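Local atomic coordinates of glutamyl-tRNA synthetase (Methanothermobacter thermautotrophicus, PDB entry 3AII), a protein that probably attaches glutamate to its tRNA, activating it with ATP to glutamyl-AMP and then transferring it to the tRNA acceptor end. Residues A[504-507]-A[511-514]; A[446-451]-A[458-463]; A[365-370]-A[394-399]. One frame throughout, in Å; residues are numbered along the deposited sequence. Where two conformers were deposited one is given.

Contact 1: residues A[504-507]-A[511-514]; sequences VIMP and RVRG
Val504 and Val512 form an antiparallel hydrogen-bonded pair in a β-hairpin, strands 500-505 and 511-516, within the anticodon-binding part of the enzyme. All four backbone polar atoms of the pair are satisfied inside the hairpin. Val512 N gives its hydrogen to Val504 O at 2.8 Å and nearly straight (170°), while Val504 N reaches Val512 O at 2.9 Å. The next pair toward the turn, Ile505 with Arg511, is non-hydrogen-bonded, and the backbone of Ile505 instead bonds to Phe548 and Tyr550 of strand 546-552. On the Ile505 face the contact is apolar: Ile505 CD1 lies 3.9 Å from Arg511 CG, so the arginine offers its aliphatic stem here while the guanidinium extends beyond the isoleucine. The valines of the first pair lie on the other face, where Phe406 and Tyr550 pack on Val504 and Ala408 on Val512. Met506, just past the strand, joins that side. Its CG stands anti to its own carbonyl carbon (chi1 -53°), and the chain then bends at chi2 and chi3, bringing SD to 3.9 Å from Val512 CG2. Val512 CG2 also packs rather tightly against Met506 CG, at 3.5 Å.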
loop_
_atom_site.group_PDB
_atom_site.type_symbol
_atom_site.label_atom_id
_atom_site.label_comp_id
_atom_site.label_asym_id
_atom_site.label_seq_id
_atom_site.Cartn_x
_atom_site.Cartn_y
_atom_site.Cartn_z
ATOM N N VAL A 504 -5.607 -19.088 12.049
ATOM C CA VAL A 504 -4.786 -17.987 11.588
ATOM C C VAL A 504 -4.805 -17.998 10.070
ATOM O O VAL A 504 -4.551 -19.039 9.443
ATOM C CB VAL A 504 -3.341 -18.126 12.091
ATOM C CG1 VAL A 504 -2.495 -16.947 11.615
ATOM C CG2 VAL A 504 -3.323 -18.222 13.620
ATOM N N ILE A 505 -5.148 -16.859 9.479
ATOM C CA ILE A 505 -5.099 -16.727 8.024
ATOM C C ILE A 505 -3.716 -16.260 7.633
ATOM O O ILE A 505 -3.256 -15.218 8.101
ATOM C CB ILE A 505 -6.149 -15.749 7.502
ATOM C CG1 ILE A 505 -7.524 -16.137 8.038
ATOM C CG2 ILE A 505 -6.110 -15.717 5.974
ATOM C CD1 ILE A 505 -7.919 -17.570 7.746
ATOM N N MET A 506 -3.044 -17.044 6.791
ATOM C CA MET A 506 -1.655 -16.771 6.442
ATOM C C MET A 506 -1.585 -15.817 5.249
ATOM O O MET A 506 -2.607 -15.524 4.623
ATOM C CB MET A 506 -0.893 -18.079 6.155
ATOM C CG MET A 506 -0.985 -19.130 7.260
ATOM S SD MET A 506 -0.354 -18.539 8.854
ATOM C CE MET A 506 1.390 -18.461 8.549
ATOM N N PRO A 507 -0.389 -15.298 4.952
ATOM C CA PRO A 507 -0.319 -14.258 3.925
ATOM C C PRO A 507 -0.710 -14.742 2.524
ATOM O O PRO A 507 -0.959 -13.901 1.666
ATOM C CB PRO A 507 1.147 -13.808 3.985
ATOM C CG PRO A 507 1.556 -14.112 5.400
ATOM C CD PRO A 507 0.881 -15.424 5.687
ATOM N N ARG A 511 -5.671 -21.156 5.454
ATOM C CA ARG A 511 -6.183 -21.192 6.818
ATOM C C ARG A 511 -5.379 -22.208 7.635
ATOM O O ARG A 511 -5.274 -23.368 7.247
ATOM C CB ARG A 511 -7.662 -21.594 6.799
ATOM C CG ARG A 511 -8.403 -21.383 8.116
ATOM C CD ARG A 511 -9.601 -22.318 8.273
ATOM N NE ARG A 511 -10.461 -22.359 7.092
ATOM C CZ ARG A 511 -10.749 -23.470 6.418
ATOM N NH1 ARG A 511 -10.249 -24.637 6.809
ATOM N NH2 ARG A 511 -11.543 -23.418 5.356
ATOM N N VAL A 512 -4.796 -21.772 8.752
ATOM C CA VAL A 512 -4.121 -22.687 9.669
ATOM C C VAL A 512 -4.959 -22.849 10.937
ATOM O O VAL A 512 -5.163 -21.888 11.671
ATOM C CB VAL A 512 -2.702 -22.187 10.033
ATOM C CG1 VAL A 512 -2.080 -23.052 11.143
ATOM C CG2 VAL A 512 -1.812 -22.156 8.800
ATOM N N ARG A 513 -5.444 -24.061 11.192
ATOM C CA ARG A 513 -6.330 -24.305 12.335
ATOM C C ARG A 513 -5.566 -24.876 13.510
ATOM O O ARG A 513 -4.591 -25.601 13.320
ATOM C CB ARG A 513 -7.447 -25.281 11.959
ATOM C CG ARG A 513 -8.276 -24.856 10.764
ATOM C CD ARG A 513 -9.652 -25.493 10.823
ATOM N NE ARG A 513 -10.516 -25.003 9.755
ATOM C CZ ARG A 513 -11.836 -25.150 9.738
ATOM N NH1 ARG A 513 -12.448 -25.770 10.739
ATOM N NH2 ARG A 513 -12.544 -24.670 8.725
ATOM N N GLY A 514 -6.011 -24.565 14.722
ATOM C CA GLY A 514 -5.363 -25.115 15.905
ATOM C C GLY A 514 -6.102 -24.755 17.171
ATOM O O GLY A 514 -7.296 -24.461 17.142
#

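Contact 2: residues A[446-451]-A[458-463]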
loop_
_atom_site.group_PDB
_atom_site.type_symbol
_atom_site.label_atom_id
_atom_site.label_comp_id
_atom_site.label_asym_id
_atom_site.label_seq_id
_atom_site.Cartn_x
_atom_site.Cartn_y
_atom_site.Cartn_z
ATOM N N VAL A 446 -2.335 -32.707 26.815
ATOM C CA VAL A 446 -1.964 -31.435 26.194
ATOM C C VAL A 446 -2.151 -31.506 24.695
ATOM O O VAL A 446 -2.201 -32.593 24.107
ATOM C CB VAL A 446 -0.489 -31.058 26.461
ATOM C CG1 VAL A 446 -0.222 -30.930 27.935
ATOM C CG2 VAL A 446 0.479 -32.093 25.822
ATOM N N TYR A 447 -2.256 -30.338 24.071
ATOM C CA TYR A 447 -2.145 -30.250 22.626
ATOM C C TYR A 447 -0.748 -29.773 22.261
ATOM O O TYR A 447 -0.267 -28.770 22.803
ATOM C CB TYR A 447 -3.175 -29.262 22.074
ATOM C CG TYR A 447 -4.609 -29.740 22.150
ATOM C CD1 TYR A 447 -5.464 -29.262 23.132
ATOM C CD2 TYR A 447 -5.117 -30.632 21.206
ATOM C CE1 TYR A 447 -6.785 -29.677 23.197
ATOM C CE2 TYR A 447 -6.438 -31.056 21.263
ATOM C CZ TYR A 447 -7.266 -30.566 22.255
ATOM O OH TYR A 447 -8.584 -30.968 22.317
ATOM N N LEU A 448 -0.078 -30.495 21.365
ATOM C CA LEU A 448 1.201 -30.040 20.825
ATOM C C LEU A 448 1.059 -29.718 19.348
ATOM O O LEU A 448 0.284 -30.364 18.642
ATOM C CB LEU A 448 2.284 -31.111 20.963
ATOM C CG LEU A 448 2.639 -31.615 22.351
ATOM C CD1 LEU A 448 3.824 -32.592 22.268
ATOM C CD2 LEU A 448 2.981 -30.459 23.247
ATOM N N PRO A 449 1.815 -28.726 18.869
ATOM C CA PRO A 449 1.784 -28.426 17.433
ATOM C C PRO A 449 2.275 -29.627 16.650
ATOM O O PRO A 449 3.356 -30.138 16.931
ATOM C CB PRO A 449 2.759 -27.250 17.287
ATOM C CG PRO A 449 3.613 -27.285 18.523
ATOM C CD PRO A 449 2.765 -27.878 19.610
ATOM N N GLY A 450 1.481 -30.090 15.694
ATOM C CA GLY A 450 1.772 -31.355 15.040
ATOM C C GLY A 450 2.801 -31.319 13.927
ATOM O O GLY A 450 3.346 -32.358 13.558
ATOM N N ASP A 451 3.073 -30.135 13.390
ATOM C CA ASP A 451 3.944 -30.008 12.220
ATOM C C ASP A 451 5.422 -30.253 12.521
ATOM O O ASP A 451 6.023 -29.567 13.349
ATOM C CB ASP A 451 3.756 -28.643 11.550
ATOM C CG ASP A 451 2.372 -28.477 10.947
ATOM O OD1 ASP A 451 1.724 -29.507 10.655
ATOM O OD2 ASP A 451 1.933 -27.319 10.762
ATOM N N LEU A 458 11.471 -33.634 24.538
ATOM C CA LEU A 458 10.894 -32.303 24.403
ATOM C C LEU A 458 10.781 -31.683 25.775
ATOM O O LEU A 458 10.567 -32.373 26.763
ATOM C CB LEU A 458 9.481 -32.380 23.812
ATOM C CG LEU A 458 9.319 -33.036 22.444
ATOM C CD1 LEU A 458 7.843 -33.353 22.152
ATOM C CD2 LEU A 458 9.916 -32.152 21.360
ATOM N N ARG A 459 10.898 -30.366 25.826
ATOM C CA ARG A 459 10.557 -29.641 27.034
ATOM C C ARG A 459 9.349 -28.783 26.716
ATOM O O ARG A 459 9.426 -27.870 25.873
ATOM C CB ARG A 459 11.708 -28.754 27.494
ATOM C CG ARG A 459 11.301 -27.901 28.691
ATOM C CD ARG A 459 12.486 -27.307 29.403
ATOM N NE ARG A 459 12.035 -26.405 30.465
ATOM C CZ ARG A 459 11.644 -26.795 31.677
ATOM N NH1 ARG A 459 11.632 -28.085 32.017
ATOM N NH2 ARG A 459 11.255 -25.878 32.558
ATOM N N LEU A 460 8.233 -29.085 27.365
ATOM C CA LEU A 460 7.056 -28.242 27.230
ATOM C C LEU A 460 7.412 -26.967 27.983
ATOM O O LEU A 460 7.699 -27.019 29.183
ATOM C CB LEU A 460 5.822 -28.897 27.849
ATOM C CG LEU A 460 5.377 -30.334 27.551
ATOM C CD1 LEU A 460 3.851 -30.437 27.659
ATOM C CD2 LEU A 460 5.846 -30.842 26.203
ATOM N N ILE A 461 7.399 -25.834 27.282
ATOM C CA ILE A 461 7.971 -24.593 27.817
ATOM C C ILE A 461 7.487 -24.273 29.230
ATOM O O ILE A 461 6.290 -24.261 29.489
ATOM C CB ILE A 461 7.718 -23.411 26.876
ATOM C CG1 ILE A 461 8.530 -23.595 25.586
ATOM C CG2 ILE A 461 8.047 -22.066 27.575
ATOM C CD1 ILE A 461 8.143 -22.631 24.481
ATOM N N ASP A 462 8.439 -24.039 30.138
ATOM C CA ASP A 462 8.142 -23.711 31.535
ATOM C C ASP A 462 7.439 -24.807 32.350
ATOM O O ASP A 462 7.043 -24.569 33.495
ATOM C CB ASP A 462 7.348 -22.397 31.618
ATOM C CG ASP A 462 8.211 -21.181 31.328
ATOM O OD1 ASP A 462 9.452 -21.306 31.394
ATOM O OD2 ASP A 462 7.659 -20.099 31.040
ATOM N N ALA A 463 7.323 -26.017 31.798
ATOM C CA ALA A 463 6.485 -27.036 32.417
ATOM C C ALA A 463 7.233 -28.315 32.799
ATOM O O ALA A 463 7.670 -28.461 33.940
ATOM C CB ALA A 463 5.290 -27.350 31.504
#
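No ring, amide or carboxylate enters the contact that Val446 and Leu448 make with Leu458 and Leu460, so there are no faces or edges to match across it. A flat group next to the contact is the indole of Trp493, which packs against Leu460 and whose NE1 hydrogen-bonds to Ile461 O. Between the segments everything is methyl against methyl. Val446 and Leu460 meet tip to tip: Leu460 CD1 comes 4.1 Å from Val446 CG1 and 4.2 Å from Val446 CG2, nestling against both branches of the valine. Its other methyl, Leu460 CD2, touches Leu448 CD2 at 4.1 Å, and these two side chains cross at about a right angle. Leu448 divides itself in the same way, since its CD1 reaches Leu458 CD1 at 4.1 Å, again tip to tip. Both strands belong to one of the two six-stranded β-barrels of the anticodon-binding part, as in glutaminyl-tRNA synthetase, and these side chains meet inside it. Strands 445-449 and 456-460 are not sheet neighbours: strand 489-495 runs between them, and the segments' axes stay 10.7 Å apart, inclined at 122°. Only side chains can bridge that gap, and no hydrogen bond joins the segments. All four side chains are buried. Leu460 has its chi2 at -149°, some way off a staggered value; in this rotation one methyl faces Val446 and the other Leu448. Just beyond, the chain makes a type II β-turn from Leu460 to Ala463, closed by Ala463 N on Leu460 O at 2.8 Å, and heads into strand 464-469.

Contact 3: residues A[365-370]-A[394-399]; sequences PEAIRK and RSILEE
Ile396 carries this contact: its CD1 reaches from helix 386-397 to the first turn of helix 365-375, where it meets Glu366 and Ala367. The Ile396 CD1 methyl sits 4.0 Å from Ala367 N and 4.1 Å from Glu366 CB, with Ala367 CB a little farther at 4.3 Å. It therefore rests against backbone and β-carbons alike. Ile396 extends because CG1 stands anti to the carbonyl carbon and chi2 is near 180° (171°), which sends CD1 straight out from the helix. Glu366 contributes its CB; the rest of the side chain is modelled in two conformers, so less certain. Both helices belong to the helical region at the end of the catalytic domain, probably the stem-contact fold of class I synthetases. Helix 365-375 packs through Ile368 on helix 111-126, whereas Arg394 and Leu397 of the other helix lie against Phe536 of strand 535-541. The contact thus falls where the catalytic part meets the anticodon-binding part. With one methyl as its link and no hydrogen bond or salt bridge, the contact is purely van der Waals and sets no strict angle between the helices, whose placing probably depends on neighbours such as Ile111 and Phe536.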
loop_
_atom_site.group_PDB
_atom_site.type_symbol
_atom_site.label_atom_id
_atom_site.label_comp_id
_atom_site.label_asym_id
_atom_site.label_seq_id
_atom_site.Cartn_x
_atom_site.Cartn_y
_atom_site.Cartn_z
ATOM N N PRO A 365 1.679 1.370 10.779
ATOM C CA PRO A 365 1.997 2.409 9.800
ATOM C C PRO A 365 3.352 3.051 10.087
ATOM O O PRO A 365 4.012 3.508 9.153
ATOM C CB PRO A 365 0.851 3.422 9.960
ATOM C CG PRO A 365 0.250 3.136 11.306
ATOM C CD PRO A 365 0.458 1.658 11.547
ATOM N N GLU A 366 3.763 3.067 11.354
ATOM C CA GLU A 366 5.056 3.603 11.770
ATOM C C GLU A 366 6.210 2.853 11.107
ATOM O O GLU A 366 7.264 3.429 10.814
ATOM C CB GLU A 366 5.191 3.513 13.294
ATOM C CG GLU A 366 4.297 4.478 14.083
ATOM C CD GLU A 366 2.821 4.082 14.118
ATOM O OE1 GLU A 366 2.491 2.879 13.996
ATOM O OE2 GLU A 366 1.979 4.993 14.285
ATOM N N ALA A 367 6.013 1.546 10.910
ATOM C CA ALA A 367 7.021 0.712 10.251
ATOM C C ALA A 367 7.181 1.148 8.796
ATOM O O ALA A 367 8.297 1.239 8.277
ATOM C CB ALA A 367 6.635 -0.768 10.318
ATOM N N ILE A 368 6.054 1.419 8.145
ATOM C CA ILE A 368 6.065 1.894 6.765
ATOM C C ILE A 368 6.727 3.260 6.667
ATOM O O ILE A 368 7.562 3.500 5.782
ATOM C CB ILE A 368 4.636 1.976 6.202
ATOM C CG1 ILE A 368 3.983 0.596 6.227
ATOM C CG2 ILE A 368 4.655 2.526 4.786
ATOM C CD1 ILE A 368 4.797 -0.472 5.557
ATOM N N ARG A 369 6.362 4.156 7.577
ATOM C CA ARG A 369 6.942 5.491 7.570
ATOM C C ARG A 369 8.450 5.411 7.760
ATOM O O ARG A 369 9.200 6.068 7.045
ATOM C CB ARG A 369 6.314 6.392 8.639
ATOM C CG ARG A 369 6.872 7.815 8.620
ATOM C CD ARG A 369 6.152 8.731 9.601
ATOM N NE ARG A 369 4.749 8.946 9.253
ATOM C CZ ARG A 369 4.306 9.912 8.450
ATOM N NH1 ARG A 369 3.011 10.019 8.209
ATOM N NH2 ARG A 369 5.150 10.769 7.880
ATOM N N LYS A 370 8.892 4.591 8.707
ATOM C CA LYS A 370 10.322 4.482 8.989
ATOM C C LYS A 370 11.096 3.951 7.786
ATOM O O LYS A 370 12.176 4.450 7.468
ATOM C CB LYS A 370 10.585 3.616 10.229
ATOM C CG LYS A 370 12.068 3.425 10.511
ATOM C CD LYS A 370 12.349 2.950 11.924
ATOM C CE LYS A 370 13.851 2.732 12.119
ATOM N NZ LYS A 370 14.225 2.477 13.538
ATOM N N ARG A 394 8.632 -5.927 13.413
ATOM C CA ARG A 394 8.999 -6.818 14.512
ATOM C C ARG A 394 9.630 -6.030 15.667
ATOM O O ARG A 394 9.310 -6.258 16.830
ATOM C CB ARG A 394 9.949 -7.902 14.007
ATOM C CG ARG A 394 10.386 -8.906 15.070
ATOM C CD ARG A 394 11.291 -9.984 14.457
ATOM N NE ARG A 394 10.628 -10.671 13.351
ATOM C CZ ARG A 394 10.971 -10.556 12.068
ATOM N NH1 ARG A 394 10.286 -11.220 11.140
ATOM N NH2 ARG A 394 11.999 -9.794 11.709
ATOM N N SER A 395 10.495 -5.073 15.339
ATOM C CA SER A 395 11.113 -4.235 16.358
ATOM C C SER A 395 10.078 -3.499 17.193
ATOM O O SER A 395 10.270 -3.299 18.391
ATOM C CB SER A 395 12.119 -3.269 15.737
ATOM O OG SER A 395 13.183 -4.015 15.173
ATOM N N ILE A 396 8.972 -3.119 16.565
ATOM C CA ILE A 396 7.883 -2.483 17.292
ATOM C C ILE A 396 7.072 -3.498 18.099
ATOM O O ILE A 396 6.871 -3.334 19.298
ATOM C CB ILE A 396 6.938 -1.729 16.347
ATOM C CG1 ILE A 396 7.696 -0.611 15.625
ATOM C CG2 ILE A 396 5.749 -1.160 17.130
ATOM C CD1 ILE A 396 6.893 0.036 14.514
ATOM N N LEU A 397 6.601 -4.548 17.438
ATOM C CA LEU A 397 5.723 -5.504 18.093
ATOM C C LEU A 397 6.415 -6.274 19.220
ATOM O O LEU A 397 5.787 -6.617 20.222
ATOM C CB LEU A 397 5.135 -6.487 17.076
ATOM C CG LEU A 397 4.192 -5.901 16.036
ATOM C CD1 LEU A 397 3.565 -7.027 15.203
ATOM C CD2 LEU A 397 3.130 -5.073 16.739
ATOM N N GLU A 398 7.702 -6.566 19.068
ATOM C CA GLU A 398 8.337 -7.444 20.047
ATOM C C GLU A 398 8.441 -6.774 21.409
ATOM O O GLU A 398 8.692 -7.442 22.406
ATOM C CB GLU A 398 9.704 -7.952 19.572
ATOM C CG GLU A 398 10.794 -6.918 19.597
ATOM C CD GLU A 398 12.055 -7.402 18.907
ATOM O OE1 GLU A 398 12.075 -8.569 18.450
ATOM O OE2 GLU A 398 13.019 -6.612 18.822
ATOM N N GLU A 399 8.220 -5.466 21.458
ATOM C CA GLU A 399 8.344 -4.748 22.720
ATOM C C GLU A 399 7.030 -4.632 23.477
ATOM O O GLU A 399 7.015 -4.203 24.630
ATOM C CB GLU A 399 8.943 -3.357 22.504
ATOM C CG GLU A 399 10.408 -3.379 22.089
ATOM C CD GLU A 399 11.280 -4.188 23.038
ATOM O OE1 GLU A 399 12.348 -4.670 22.601
ATOM O OE2 GLU A 399 10.900 -4.350 24.219
#

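How the contacts relate
The three contacts follow one another along the chain, contact 3 first, then contact 2, then contact 1, and none touches another. Contacts 1 and 2 are closest, with centres 19 Å and nearest atoms about 6 Å apart. Strand 402-408 joins them: Ala408 packs on Val512 of contact 1 and bonds through its backbone to Gly450 of contact 2. Contact 3 lies 23 Å from contact 1 and 30 Å from contact 2, centre to centre, on the catalytic side. It borders the predicted 'HIGH' region, which in class I synthetases takes part in ATP binding: Ile368 of segment 365-370 packs on Ile111. None of the three contributes a ligand to the zinc site of Cys191, Cys193, Cys208 and Cys210.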